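PDB 1VPB: putative modulator of DNA gyrase from Bacteroides thetaiotaomicron, which is of unproven function but probably acts as a metallopeptidase. Local coordinates for residues A[34-39]-A[176-181]; A[71-76]-A[99-104]; A[265-270]-A[329-334]. All coordinates share one frame; numbering follows the deposited sequence. Where two conformers were deposited one is given.

Interactions 1 and 2 reach the same antiparallel sheet, interaction 2 by packing a helix against its strand 58-73, and their centres lie about 15 Å apart. Strands 36-52 and 58-73 are neighbours in it, and the two contacts touch directly: OE1 of Gln-35 is 2.8 Å from N of Asp-74, a probable hydrogen bond. In sequence, interaction 2 falls between the two segments that interaction 1 joins. Interaction 3 follows later in the chain, in the C-terminal metallopeptidase domain; its centre is about 23 Å from that of interaction 1 and about 26 Å from that of interaction 2, and about 7 Å separates the nearest atoms in each case.

Interaction 1. Residues A[34-39]-A[176-181]; sequences CQAAKV and LISNGF
With OG set between the backbone N and the carbonyl carbon (chi1 58°), Ser-178 turns its hydroxyl back onto the backbone of Ala-36 and Ala-37. There OG accepts the N-H of Ala-37 at 3.0 Å, in a nearly straight bond (163° at the hydrogen), and CB of Ala-36 rests 3.5 Å from the same oxygen. A water bridges onward from OG to the carbonyl of Gln-35. N of Ser-178 in turn donates to O of Ala-37 at 3.0 Å, approaching almost in line with the C=O bond, so backbone and hydroxyl of one serine grip both polar atoms of Ala-37.

This serine marks the point where strand 159-177 ends and the chain turns toward strand 181-198; O of Ile-177 accepts from N of both Gly-180 and Phe-181, and the turn carries a G1 beta bulge at these two residues. Before it, the antiparallel pairing with strand 36-52 is regular. Val-39 and Leu-176 form a hydrogen-bonded pair, N of Val-39 lying 2.8 Å from O of Leu-176 and N of Leu-176 lying 2.9 Å from O of Val-39. Their side chains share the sheet face on which Leu-176 meets Met-26 of helix 16-31. On the other face Lys-38 and Ile-177 run side by side, CG of Lys-38 being 4.0 Å from CG2 of Ile-177, while the extended lysine chain carries NZ to the hydroxyl of Tyr-72.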
ATOM      1  N   CYS A  34       3.620   7.245  32.728  1.00 30.65           N
ATOM      2  CA  CYS A  34       3.079   8.300  31.901  1.00 30.50           C
ATOM      3  C   CYS A  34       2.510   9.458  32.731  1.00 30.26           C
ATOM      4  O   CYS A  34       1.638   9.214  33.569  1.00 32.93           O
ATOM      5  CB  CYS A  34       1.961   7.790  30.999  1.00 30.00           C
ATOM      6  SG  CYS A  34       2.490   6.535  29.788  1.00 32.36           S
ATOM      7  N   GLN A  35       2.928  10.653  32.384  1.00 28.59           N
ATOM      8  CA  GLN A  35       2.332  11.912  32.917  1.00 28.78           C
ATOM      9  C   GLN A  35       0.969  12.057  32.223  1.00 32.95           C
ATOM     10  O   GLN A  35       0.049  12.647  32.769  1.00 32.16           O
ATOM     11  CB  GLN A  35       3.151  13.123  32.701  1.00 30.80           C
ATOM     12  CG  GLN A  35       4.326  13.245  33.586  1.00 31.75           C
ATOM     13  CD  GLN A  35       5.523  12.437  33.105  1.00 30.33           C
ATOM     14  OE1 GLN A  35       5.555  11.974  31.933  1.00 30.10           O
ATOM     15  NE2 GLN A  35       6.496  12.190  34.021  1.00 29.43           N
ATOM     16  N   ALA A  36       0.841  11.516  31.000  1.00 30.62           N
ATOM     17  CA  ALA A  36      -0.394  11.635  30.229  1.00 31.45           C
ATOM     18  C   ALA A  36      -0.448  10.471  29.247  1.00 32.64           C
ATOM     19  O   ALA A  36       0.564   9.881  28.903  1.00 30.31           O
ATOM     20  CB  ALA A  36      -0.469  12.914  29.514  1.00 30.91           C
ATOM     21  N   ALA A  37      -1.660  10.122  28.820  1.00 31.51           N
ATOM     22  CA  ALA A  37      -1.831   9.056  27.830  1.00 29.84           C
ATOM     23  C   ALA A  37      -3.147   9.251  27.070  1.00 33.68           C
ATOM     24  O   ALA A  37      -4.065   9.901  27.567  1.00 33.49           O
ATOM     25  CB  ALA A  37      -1.826   7.729  28.458  1.00 32.53           C
ATOM     26  N   LYS A  38      -3.186   8.630  25.897  1.00 31.87           N
ATOM     27  CA  LYS A  38      -4.429   8.507  25.085  1.00 32.19           C
ATOM     28  C   LYS A  38      -4.581   7.021  24.855  1.00 33.52           C
ATOM     29  O   LYS A  38      -3.584   6.323  24.598  1.00 34.23           O
ATOM     30  CB  LYS A  38      -4.276   9.293  23.797  1.00 32.39           C
ATOM     31  CG  LYS A  38      -4.016  10.748  23.892  1.00 33.27           C
ATOM     32  CD  LYS A  38      -3.777  11.337  22.587  1.00 37.06           C
ATOM     33  CE  LYS A  38      -3.525  12.835  22.641  1.00 48.11           C
ATOM     34  NZ  LYS A  38      -2.916  13.256  21.310  1.00 44.56           N
ATOM     35  N   VAL A  39      -5.829   6.504  24.910  1.00 32.42           N
ATOM     36  CA  VAL A  39      -6.110   5.113  24.648  1.00 30.58           C
ATOM     37  C   VAL A  39      -7.259   5.065  23.627  1.00 34.83           C
ATOM     38  O   VAL A  39      -8.202   5.808  23.749  1.00 33.87           O
ATOM     39  CB  VAL A  39      -6.515   4.357  25.945  1.00 32.62           C
ATOM     40  CG1 VAL A  39      -6.925   2.954  25.654  1.00 35.45           C
ATOM     41  CG2 VAL A  39      -5.356   4.401  26.997  1.00 35.65           C
ATOM     42  N   LEU A 176     -10.189   7.484  25.080  1.00 34.06           N
ATOM     43  CA  LEU A 176      -9.971   8.080  26.364  1.00 33.61           C
ATOM     44  C   LEU A 176      -8.700   8.922  26.306  1.00 33.52           C
ATOM     45  O   LEU A 176      -7.720   8.497  25.667  1.00 31.88           O
ATOM     46  CB  LEU A 176      -9.739   6.981  27.411  1.00 34.44           C
ATOM     47  CG  LEU A 176     -10.875   6.033  27.743  1.00 34.41           C
ATOM     48  CD1 LEU A 176     -10.385   4.911  28.708  1.00 37.04           C
ATOM     49  CD2 LEU A 176     -12.037   6.783  28.309  1.00 39.55           C
ATOM     50  N   ILE A 177      -8.728  10.085  26.922  1.00 31.91           N
ATOM     51  CA  ILE A 177      -7.554  10.951  27.049  1.00 31.46           C
ATOM     52  C   ILE A 177      -7.447  11.338  28.494  1.00 33.44           C
ATOM     53  O   ILE A 177      -8.439  11.685  29.113  1.00 32.27           O
ATOM     54  CB  ILE A 177      -7.598  12.148  26.113  1.00 31.54           C
ATOM     55  CG1 ILE A 177      -7.871  11.700  24.666  1.00 32.16           C
ATOM     56  CG2 ILE A 177      -6.341  12.968  26.204  1.00 33.16           C
ATOM     57  CD1 ILE A 177      -8.006  12.898  23.718  1.00 35.68           C
ATOM     58  N   SER A 178      -6.238  11.266  29.083  1.00 31.13           N
ATOM     59  CA  SER A 178      -6.113  11.380  30.529  1.00 32.54           C
ATOM     60  C   SER A 178      -6.452  12.714  31.212  1.00 34.42           C
ATOM     61  O   SER A 178      -6.469  12.771  32.451  1.00 37.54           O
ATOM     62  CB  SER A 178      -4.656  11.003  30.923  1.00 33.27           C
ATOM     63  OG  SER A 178      -3.715  11.801  30.287  1.00 32.61           O
ATOM     64  N   ASN A 179      -6.579  13.785  30.453  1.00 33.37           N
ATOM     65  CA  ASN A 179      -6.993  15.079  30.991  1.00 32.84           C
ATOM     66  C   ASN A 179      -8.516  15.320  30.779  1.00 35.93           C
ATOM     67  O   ASN A 179      -8.948  16.483  30.830  1.00 37.26           O
ATOM     68  CB  ASN A 179      -6.163  16.219  30.467  1.00 37.43           C
ATOM     69  CG  ASN A 179      -6.379  16.488  28.989  1.00 31.58           C
ATOM     70  OD1 ASN A 179      -6.936  15.616  28.316  1.00 33.50           O
ATOM     71  ND2 ASN A 179      -5.994  17.701  28.530  1.00 34.97           N
ATOM     72  N   GLY A 180      -9.258  14.255  30.607  1.00 38.46           N
ATOM     73  CA  GLY A 180     -10.711  14.302  30.799  1.00 40.36           C
ATOM     74  C   GLY A 180     -11.518  14.229  29.516  1.00 43.79           C
ATOM     75  O   GLY A 180     -12.541  14.896  29.356  1.00 45.39           O
ATOM     76  N   PHE A 181     -11.117  13.361  28.620  1.00 35.79           N
ATOM     77  CA  PHE A 181     -11.933  13.049  27.448  1.00 35.44           C
ATOM     78  C   PHE A 181     -12.378  11.590  27.417  1.00 37.97           C
ATOM     79  O   PHE A 181     -11.579  10.680  27.674  1.00 33.07           O
ATOM     80  CB  PHE A 181     -11.233  13.388  26.159  1.00 33.59           C
ATOM     81  CG  PHE A 181     -12.132  13.180  24.937  1.00 33.73           C
ATOM     82  CD1 PHE A 181     -13.223  14.043  24.739  1.00 37.54           C
ATOM     83  CD2 PHE A 181     -11.963  12.135  24.091  1.00 34.80           C
ATOM     84  CE1 PHE A 181     -14.089  13.823  23.647  1.00 36.32           C
ATOM     85  CE2 PHE A 181     -12.819  11.894  22.991  1.00 35.90           C
ATOM     86  CZ  PHE A 181     -13.916  12.734  22.806  1.00 37.57           C
TER
HETATM   87  O   HOH W   1      -2.722  13.360  32.278  1.00 23.76           O

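Interaction 2. Residues A[71-76]-A[99-104]; sequences LYVDGR and DSTRYL
Arg-76 meets the C-terminal part of helix 87-101 and the turn after it by laying its aliphatic chain against Thr-101 and Leu-104. The bend at chi2 (77°) turns the chain so that NE points at O of Leu-104, 2.9 Å away and in the guanidinium plane; the bond is nearly straight (167°). O of Arg-102 sits over a face of the same guanidinium, and NH1 closes back on O of Asp-74 within the type I' turn that joins strands 58-73 and 76-82. Cut back to an alanine, the position would lose NE, NH1 and the CG that packs 3.8 Å from CB of Leu-104, which would probably leave the Leu-104 carbonyl to water and open a gap beside that leucine.

The tight part lies inward. CG2 of Thr-101 touches both CG2 of Val-73, at 3.9 Å, and CB of Arg-76, at 3.8 Å, whereas the threonine's OG1 is bonded to the Gly-97 carbonyl within the helix. Thr-101 and Leu-104 also pack on Leu-59 and Ile-142 of the second subunit, placing residues 101-104 against it.

The looser, partly exposed side is polar. NE of Arg-102 forms a salt bridge with OD2 of Asp-74 at 2.8 Å, meeting the carboxylate from above its plane; the two flat groups are 52° apart. CG1 of Val-73 covers one face of this guanidinium, 3.7 Å from NH2. Two waters add bridges: one joins OD1 of Asp-74 to NH2 of Arg-102, another NH2 of Arg-76 to O of Leu-104. NH1 of Arg-102 also binds OD1 of Asp-99 at 2.9 Å, and Lys-95 pairs with OD2 of that aspartate. With these charges paired, the network is likely to keep both aspartates ionised and to fix the Arg-102 guanidinium's rotation.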
ATOM      1  N   LEU A  71       1.732   7.440  24.464  1.00 29.06           N
ATOM      2  CA  LEU A  71       2.396   7.511  25.758  1.00 30.34           C
ATOM      3  C   LEU A  71       3.256   8.773  25.907  1.00 28.78           C
ATOM      4  O   LEU A  71       4.097   9.068  25.097  1.00 29.73           O
ATOM      5  CB  LEU A  71       3.288   6.269  25.941  1.00 30.02           C
ATOM      6  CG  LEU A  71       2.684   4.886  25.654  1.00 26.93           C
ATOM      7  CD1 LEU A  71       3.784   3.868  25.758  1.00 33.16           C
ATOM      8  CD2 LEU A  71       1.596   4.586  26.625  1.00 29.70           C
ATOM      9  N   TYR A  72       2.943   9.614  26.928  1.00 28.51           N
ATOM     10  CA  TYR A  72       3.653  10.857  27.224  1.00 31.09           C
ATOM     11  C   TYR A  72       4.489  10.593  28.498  1.00 29.66           C
ATOM     12  O   TYR A  72       3.929  10.412  29.594  1.00 29.48           O
ATOM     13  CB  TYR A  72       2.669  11.996  27.474  1.00 30.63           C
ATOM     14  CG  TYR A  72       1.866  12.378  26.243  1.00 28.46           C
ATOM     15  CD1 TYR A  72       0.823  11.573  25.834  1.00 31.07           C
ATOM     16  CD2 TYR A  72       2.156  13.534  25.522  1.00 32.33           C
ATOM     17  CE1 TYR A  72       0.059  11.914  24.675  1.00 32.44           C
ATOM     18  CE2 TYR A  72       1.447  13.877  24.398  1.00 35.95           C
ATOM     19  CZ  TYR A  72       0.388  13.050  23.982  1.00 33.54           C
ATOM     20  OH  TYR A  72      -0.329  13.441  22.839  1.00 35.86           O
ATOM     21  N   VAL A  73       5.764  10.412  28.296  1.00 29.01           N
ATOM     22  CA  VAL A  73       6.663   9.850  29.311  1.00 29.36           C
ATOM     23  C   VAL A  73       7.865  10.758  29.427  1.00 27.32           C
ATOM     24  O   VAL A  73       8.811  10.817  28.585  1.00 27.28           O
ATOM     25  CB  VAL A  73       7.172   8.423  28.945  1.00 28.19           C
ATOM     26  CG1 VAL A  73       8.083   7.888  30.074  1.00 30.33           C
ATOM     27  CG2 VAL A  73       6.031   7.477  28.624  1.00 31.90           C
ATOM     28  N   ASP A  74       7.880  11.532  30.498  1.00 27.95           N
ATOM     29  CA  ASP A  74       9.053  12.364  30.698  1.00 31.48           C
ATOM     30  C   ASP A  74       9.429  13.279  29.585  1.00 27.44           C
ATOM     31  O   ASP A  74      10.602  13.513  29.291  1.00 28.65           O
ATOM     32  CB  ASP A  74      10.248  11.510  31.198  1.00 29.32           C
ATOM     33  CG  ASP A  74       9.968  10.766  32.482  1.00 29.02           C
ATOM     34  OD1 ASP A  74       8.855  10.863  33.138  1.00 28.12           O
ATOM     35  OD2 ASP A  74      10.825   9.929  32.889  1.00 29.02           O
ATOM     36  N   GLY A  75       8.418  13.825  28.919  1.00 29.04           N
ATOM     37  CA  GLY A  75       8.655  14.735  27.836  1.00 28.09           C
ATOM     38  C   GLY A  75       8.737  14.065  26.468  1.00 29.83           C
ATOM     39  O   GLY A  75       8.716  14.735  25.451  1.00 32.23           O
ATOM     40  N   ARG A  76       8.876  12.752  26.465  1.00 28.41           N
ATOM     41  CA  ARG A  76       8.938  11.946  25.261  1.00 28.95           C
ATOM     42  C   ARG A  76       7.513  11.536  24.857  1.00 29.25           C
ATOM     43  O   ARG A  76       6.589  11.470  25.675  1.00 28.11           O
ATOM     44  CB  ARG A  76       9.802  10.719  25.461  1.00 28.96           C
ATOM     45  CG  ARG A  76      11.257  11.022  25.558  1.00 29.57           C
ATOM     46  CD  ARG A  76      11.707  11.597  26.912  1.00 27.16           C
ATOM     47  NE  ARG A  76      13.126  11.527  27.060  1.00 25.71           N
ATOM     48  CZ  ARG A  76      13.830  11.830  28.182  1.00 27.84           C
ATOM     49  NH1 ARG A  76      13.177  12.231  29.255  1.00 28.46           N
ATOM     50  NH2 ARG A  76      15.137  11.610  28.239  1.00 27.34           N
ATOM     51  N   ASP A  99       8.887   2.431  28.919  1.00 29.14           N
ATOM     52  CA  ASP A  99      10.316   2.458  29.166  1.00 29.91           C
ATOM     53  C   ASP A  99      11.102   2.706  27.872  1.00 27.63           C
ATOM     54  O   ASP A  99      12.053   3.447  27.866  1.00 29.92           O
ATOM     55  CB  ASP A  99      10.720   1.208  29.848  1.00 34.36           C
ATOM     56  CG  ASP A  99      10.259   1.144  31.306  1.00 40.31           C
ATOM     57  OD1 ASP A  99       9.975   2.182  31.978  1.00 37.28           O
ATOM     58  OD2 ASP A  99      10.182   0.034  31.858  1.00 44.90           O
ATOM     59  N   SER A 100      10.595   2.176  26.757  1.00 29.76           N
ATOM     60  CA  SER A 100      11.186   2.411  25.456  1.00 28.32           C
ATOM     61  C   SER A 100      11.022   3.870  25.001  1.00 26.66           C
ATOM     62  O   SER A 100      11.957   4.471  24.454  1.00 30.82           O
ATOM     63  CB  SER A 100      10.534   1.486  24.455  1.00 31.39           C
ATOM     64  OG  SER A 100      10.901   0.161  24.738  1.00 33.82           O
ATOM     65  N   THR A 101       9.870   4.419  25.255  1.00 29.43           N
ATOM     66  CA  THR A 101       9.543   5.803  24.881  1.00 29.02           C
ATOM     67  C   THR A 101      10.481   6.750  25.584  1.00 30.00           C
ATOM     68  O   THR A 101      10.952   7.726  25.011  1.00 28.51           O
ATOM     69  CB  THR A 101       8.094   6.140  25.238  1.00 29.44           C
ATOM     70  OG1 THR A 101       7.179   5.400  24.411  1.00 29.28           O
ATOM     71  CG2 THR A 101       7.718   7.597  25.109  1.00 28.80           C
ATOM     72  N   ARG A 102      10.779   6.442  26.844  1.00 28.20           N
ATOM     73  CA  ARG A 102      11.664   7.337  27.607  1.00 27.15           C
ATOM     74  C   ARG A 102      13.065   7.498  27.024  1.00 25.95           C
ATOM     75  O   ARG A 102      13.819   8.433  27.339  1.00 27.07           O
ATOM     76  CB  ARG A 102      11.732   6.845  29.051  1.00 28.41           C
ATOM     77  CG  ARG A 102      12.291   7.870  30.016  1.00 30.31           C
ATOM     78  CD  ARG A 102      12.407   7.428  31.480  1.00 29.65           C
ATOM     79  NE  ARG A 102      11.107   7.237  32.133  1.00 27.90           N
ATOM     80  CZ  ARG A 102      10.523   6.065  32.364  1.00 30.19           C
ATOM     81  NH1 ARG A 102      11.039   4.921  31.969  1.00 28.66           N
ATOM     82  NH2 ARG A 102       9.377   6.050  32.958  1.00 31.92           N
ATOM     83  N   TYR A 103      13.509   6.507  26.237  1.00 27.56           N
ATOM     84  CA  TYR A 103      14.801   6.597  25.589  1.00 27.77           C
ATOM     85  C   TYR A 103      14.887   7.565  24.401  1.00 28.50           C
ATOM     86  O   TYR A 103      16.029   7.952  23.949  1.00 27.74           O
ATOM     87  CB  TYR A 103      15.282   5.229  25.139  1.00 28.18           C
ATOM     88  CG  TYR A 103      15.417   4.228  26.276  1.00 30.33           C
ATOM     89  CD1 TYR A 103      16.275   4.455  27.350  1.00 42.02           C
ATOM     90  CD2 TYR A 103      14.756   3.059  26.210  1.00 34.62           C
ATOM     91  CE1 TYR A 103      16.393   3.488  28.382  1.00 37.54           C
ATOM     92  CE2 TYR A 103      14.873   2.100  27.209  1.00 38.17           C
ATOM     93  CZ  TYR A 103      15.675   2.328  28.281  1.00 39.85           C
ATOM     94  OH  TYR A 103      15.764   1.293  29.237  1.00 45.69           O
ATOM     95  N   LEU A 104      13.741   7.979  23.916  1.00 29.44           N
ATOM     96  CA  LEU A 104      13.669   8.985  22.840  1.00 29.96           C
ATOM     97  C   LEU A 104      14.202  10.334  23.339  1.00 32.35           C
ATOM     98  O   LEU A 104      14.285  10.569  24.552  1.00 30.21           O
ATOM     99  CB  LEU A 104      12.235   9.178  22.392  1.00 28.46           C
ATOM    100  CG  LEU A 104      11.552   7.983  21.767  1.00 32.21           C
ATOM    101  CD1 LEU A 104      10.113   8.269  21.481  1.00 33.93           C
ATOM    102  CD2 LEU A 104      12.262   7.440  20.574  1.00 32.98           C
TER
HETATM  103  O   HOH W   2       8.036   8.440  34.048  1.00 17.69           O
HETATM  104  O   HOH W   3      16.675  10.359  26.139  1.00 31.89           O

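Interaction 3. Residues A[265-270]-A[329-334]; sequences SALNGS and TYFIDT
Two backbone hydrogen bonds tie Leu-267 and Gly-269 to Phe-331 and make a single bridge centred on Asn-268 and Phe-331, whose CA atoms are 5.0 Å apart. N of Phe-331 donates to O of Leu-267 at 2.9 Å, almost straight (171°). The return bond, from N of Gly-269 to O of Phe-331, is also 2.9 Å but more bent (137°), its donor lying above the carbonyl plane. Gly-269 comes close enough to Ile-332 that a CB on it would sit about 3.1 Å from CA of Ile-332, a tight fit; as deposited, CG1 of Ile-332 approaches its CA at 4.1 Å.

The side chain of Leu-267 fills the angle between two aromatic rings. Its CG stands opposite the carbonyl carbon (chi1 -60°), which lets CD2 come to the edge of the Tyr-330 ring, 3.8 Å from CD1, while CB meets the edge of Phe-331, 4.0 Å from CD2. Both methyls also lie near O of Thr-329, a buried carbonyl without a polar partner in the model. The Tyr-330 hydroxyl reaches beyond, to the backbone of Leu-279 and Lys-282.

Asn-268 and Asp-333 hold N-cap positions, but the asparagine side chain makes no capping bond, whereas OD1 of Asp-333 accepts from N of Asn-336. The arrangement is an isolated beta bridge between two loops, each running into a helix N-terminus (269-273 and 334-340), within the C-terminal PmbA/TldA domain and packed on strand 319-323 through Ile-321.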
ATOM      1  N   SER A 265      -4.402  19.408   1.034  1.00 37.55           N
ATOM      2  CA  SER A 265      -3.136  18.949   1.639  1.00 37.81           C
ATOM      3  C   SER A 265      -2.281  20.121   2.091  1.00 37.15           C
ATOM      4  O   SER A 265      -1.652  20.081   3.150  1.00 36.07           O
ATOM      5  CB  SER A 265      -2.365  18.077   0.660  1.00 38.90           C
ATOM      6  OG  SER A 265      -3.053  16.884   0.345  1.00 41.78           O
ATOM      7  N   ALA A 266      -2.292  21.195   1.308  1.00 37.79           N
ATOM      8  CA  ALA A 266      -1.521  22.383   1.586  1.00 34.70           C
ATOM      9  C   ALA A 266      -1.994  23.131   2.818  1.00 34.49           C
ATOM     10  O   ALA A 266      -1.326  24.011   3.335  1.00 35.68           O
ATOM     11  CB  ALA A 266      -1.503  23.290   0.377  1.00 33.65           C
ATOM     12  N   LEU A 267      -3.214  22.834   3.271  1.00 34.15           N
ATOM     13  CA  LEU A 267      -3.715  23.437   4.456  1.00 33.77           C
ATOM     14  C   LEU A 267      -3.350  22.702   5.736  1.00 33.04           C
ATOM     15  O   LEU A 267      -3.730  23.115   6.830  1.00 35.80           O
ATOM     16  CB  LEU A 267      -5.238  23.536   4.324  1.00 34.15           C
ATOM     17  CG  LEU A 267      -5.775  24.350   3.147  1.00 36.44           C
ATOM     18  CD1 LEU A 267      -7.323  24.300   3.247  1.00 36.91           C
ATOM     19  CD2 LEU A 267      -5.263  25.723   3.224  1.00 37.77           C
ATOM     20  N   ASN A 268      -2.670  21.597   5.594  1.00 35.04           N
ATOM     21  CA  ASN A 268      -2.320  20.795   6.775  1.00 35.91           C
ATOM     22  C   ASN A 268      -1.220  21.463   7.591  1.00 37.92           C
ATOM     23  O   ASN A 268      -0.187  21.889   7.040  1.00 37.62           O
ATOM     24  CB  ASN A 268      -1.835  19.439   6.356  1.00 37.35           C
ATOM     25  CG  ASN A 268      -2.956  18.497   5.987  1.00 47.77           C
ATOM     26  OD1 ASN A 268      -4.055  18.536   6.606  1.00 50.23           O
ATOM     27  ND2 ASN A 268      -2.692  17.599   4.998  1.00 51.37           N
ATOM     28  N   GLY A 269      -1.396  21.443   8.895  1.00 38.68           N
ATOM     29  CA  GLY A 269      -0.479  22.112   9.826  1.00 37.23           C
ATOM     30  C   GLY A 269       0.938  21.578   9.663  1.00 36.48           C
ATOM     31  O   GLY A 269       1.914  22.359   9.767  1.00 37.79           O
ATOM     32  N   SER A 270       1.071  20.295   9.391  1.00 37.97           N
ATOM     33  CA  SER A 270       2.457  19.710   9.302  1.00 40.85           C
ATOM     34  C   SER A 270       3.159  20.191   8.043  1.00 41.01           C
ATOM     35  O   SER A 270       4.348  20.517   8.056  1.00 42.63           O
ATOM     36  CB  SER A 270       2.369  18.210   9.317  1.00 45.66           C
ATOM     37  OG  SER A 270       1.594  17.789   8.220  1.00 59.16           O
ATOM     38  N   THR A 329      -9.261  29.090   6.506  0.50 34.31           N
ATOM     39  CA  THR A 329      -8.898  28.043   7.481  0.50 32.57           C
ATOM     40  C   THR A 329      -7.621  27.320   7.111  0.50 33.53           C
ATOM     41  O   THR A 329      -7.426  26.965   5.943  0.50 34.82           O
ATOM     42  CB  THR A 329     -10.021  26.994   7.527  0.50 30.66           C
ATOM     43  OG1 THR A 329     -11.201  27.597   8.050  0.50 32.37           O
ATOM     44  CG2 THR A 329      -9.712  25.883   8.520  0.50 34.97           C
ATOM     45  N   TYR A 330      -6.787  27.044   8.136  1.00 35.54           N
ATOM     46  CA  TYR A 330      -5.811  25.970   8.046  1.00 35.08           C
ATOM     47  C   TYR A 330      -6.266  24.864   9.015  1.00 36.40           C
ATOM     48  O   TYR A 330      -7.034  25.127   9.966  1.00 38.12           O
ATOM     49  CB  TYR A 330      -4.460  26.486   8.484  1.00 36.16           C
ATOM     50  CG  TYR A 330      -3.754  27.468   7.596  1.00 34.66           C
ATOM     51  CD1 TYR A 330      -3.638  27.264   6.232  1.00 35.37           C
ATOM     52  CD2 TYR A 330      -3.086  28.541   8.147  1.00 40.87           C
ATOM     53  CE1 TYR A 330      -2.877  28.151   5.420  1.00 35.05           C
ATOM     54  CE2 TYR A 330      -2.370  29.417   7.350  1.00 39.09           C
ATOM     55  CZ  TYR A 330      -2.273  29.220   5.996  1.00 35.85           C
ATOM     56  OH  TYR A 330      -1.544  30.136   5.232  1.00 38.83           O
ATOM     57  N   PHE A 331      -5.759  23.641   8.807  1.00 34.67           N
ATOM     58  CA  PHE A 331      -6.102  22.492   9.616  1.00 34.31           C
ATOM     59  C   PHE A 331      -4.883  22.160  10.482  1.00 36.52           C
ATOM     60  O   PHE A 331      -4.024  21.433  10.033  1.00 38.00           O
ATOM     61  CB  PHE A 331      -6.547  21.319   8.769  1.00 35.17           C
ATOM     62  CG  PHE A 331      -7.873  21.542   8.119  1.00 35.79           C
ATOM     63  CD1 PHE A 331      -9.023  21.456   8.885  1.00 37.16           C
ATOM     64  CD2 PHE A 331      -7.986  21.854   6.776  1.00 38.97           C
ATOM     65  CE1 PHE A 331     -10.259  21.728   8.327  1.00 40.62           C
ATOM     66  CE2 PHE A 331      -9.242  22.133   6.234  1.00 41.60           C
ATOM     67  CZ  PHE A 331     -10.346  22.064   7.014  1.00 41.79           C
ATOM     68  N   ILE A 332      -4.856  22.744  11.672  1.00 35.68           N
ATOM     69  CA  ILE A 332      -3.672  22.718  12.550  1.00 34.59           C
ATOM     70  C   ILE A 332      -3.977  21.975  13.830  1.00 34.69           C
ATOM     71  O   ILE A 332      -4.825  22.404  14.593  1.00 36.34           O
ATOM     72  CB  ILE A 332      -3.226  24.095  12.835  1.00 37.22           C
ATOM     73  CG1 ILE A 332      -2.989  24.857  11.523  1.00 37.33           C
ATOM     74  CG2 ILE A 332      -1.866  24.049  13.549  1.00 40.87           C
ATOM     75  CD1 ILE A 332      -2.588  26.249  11.731  1.00 41.20           C
ATOM     76  N   ASP A 333      -3.305  20.856  14.054  1.00 35.09           N
ATOM     77  CA  ASP A 333      -3.501  20.145  15.307  1.00 36.28           C
ATOM     78  C   ASP A 333      -2.680  20.768  16.444  1.00 36.42           C
ATOM     79  O   ASP A 333      -1.943  21.762  16.282  1.00 36.79           O
ATOM     80  CB  ASP A 333      -3.218  18.653  15.157  1.00 37.49           C
ATOM     81  CG  ASP A 333      -1.747  18.342  15.064  1.00 42.73           C
ATOM     82  OD1 ASP A 333      -0.910  19.262  14.853  1.00 39.41           O
ATOM     83  OD2 ASP A 333      -1.396  17.158  15.089  1.00 43.31           O
ATOM     84  N   THR A 334      -2.799  20.174  17.625  1.00 37.27           N
ATOM     85  CA  THR A 334      -2.243  20.767  18.837  1.00 37.69           C
ATOM     86  C   THR A 334      -0.721  20.862  18.698  1.00 37.39           C
ATOM     87  O   THR A 334      -0.116  21.898  18.996  1.00 40.38           O
ATOM     88  CB  THR A 334      -2.655  19.940  20.052  1.00 43.27           C
ATOM     89  OG1 THR A 334      -4.092  20.033  20.242  1.00 43.36           O
ATOM     90  CG2 THR A 334      -2.097  20.514  21.348  1.00 45.37           C
TER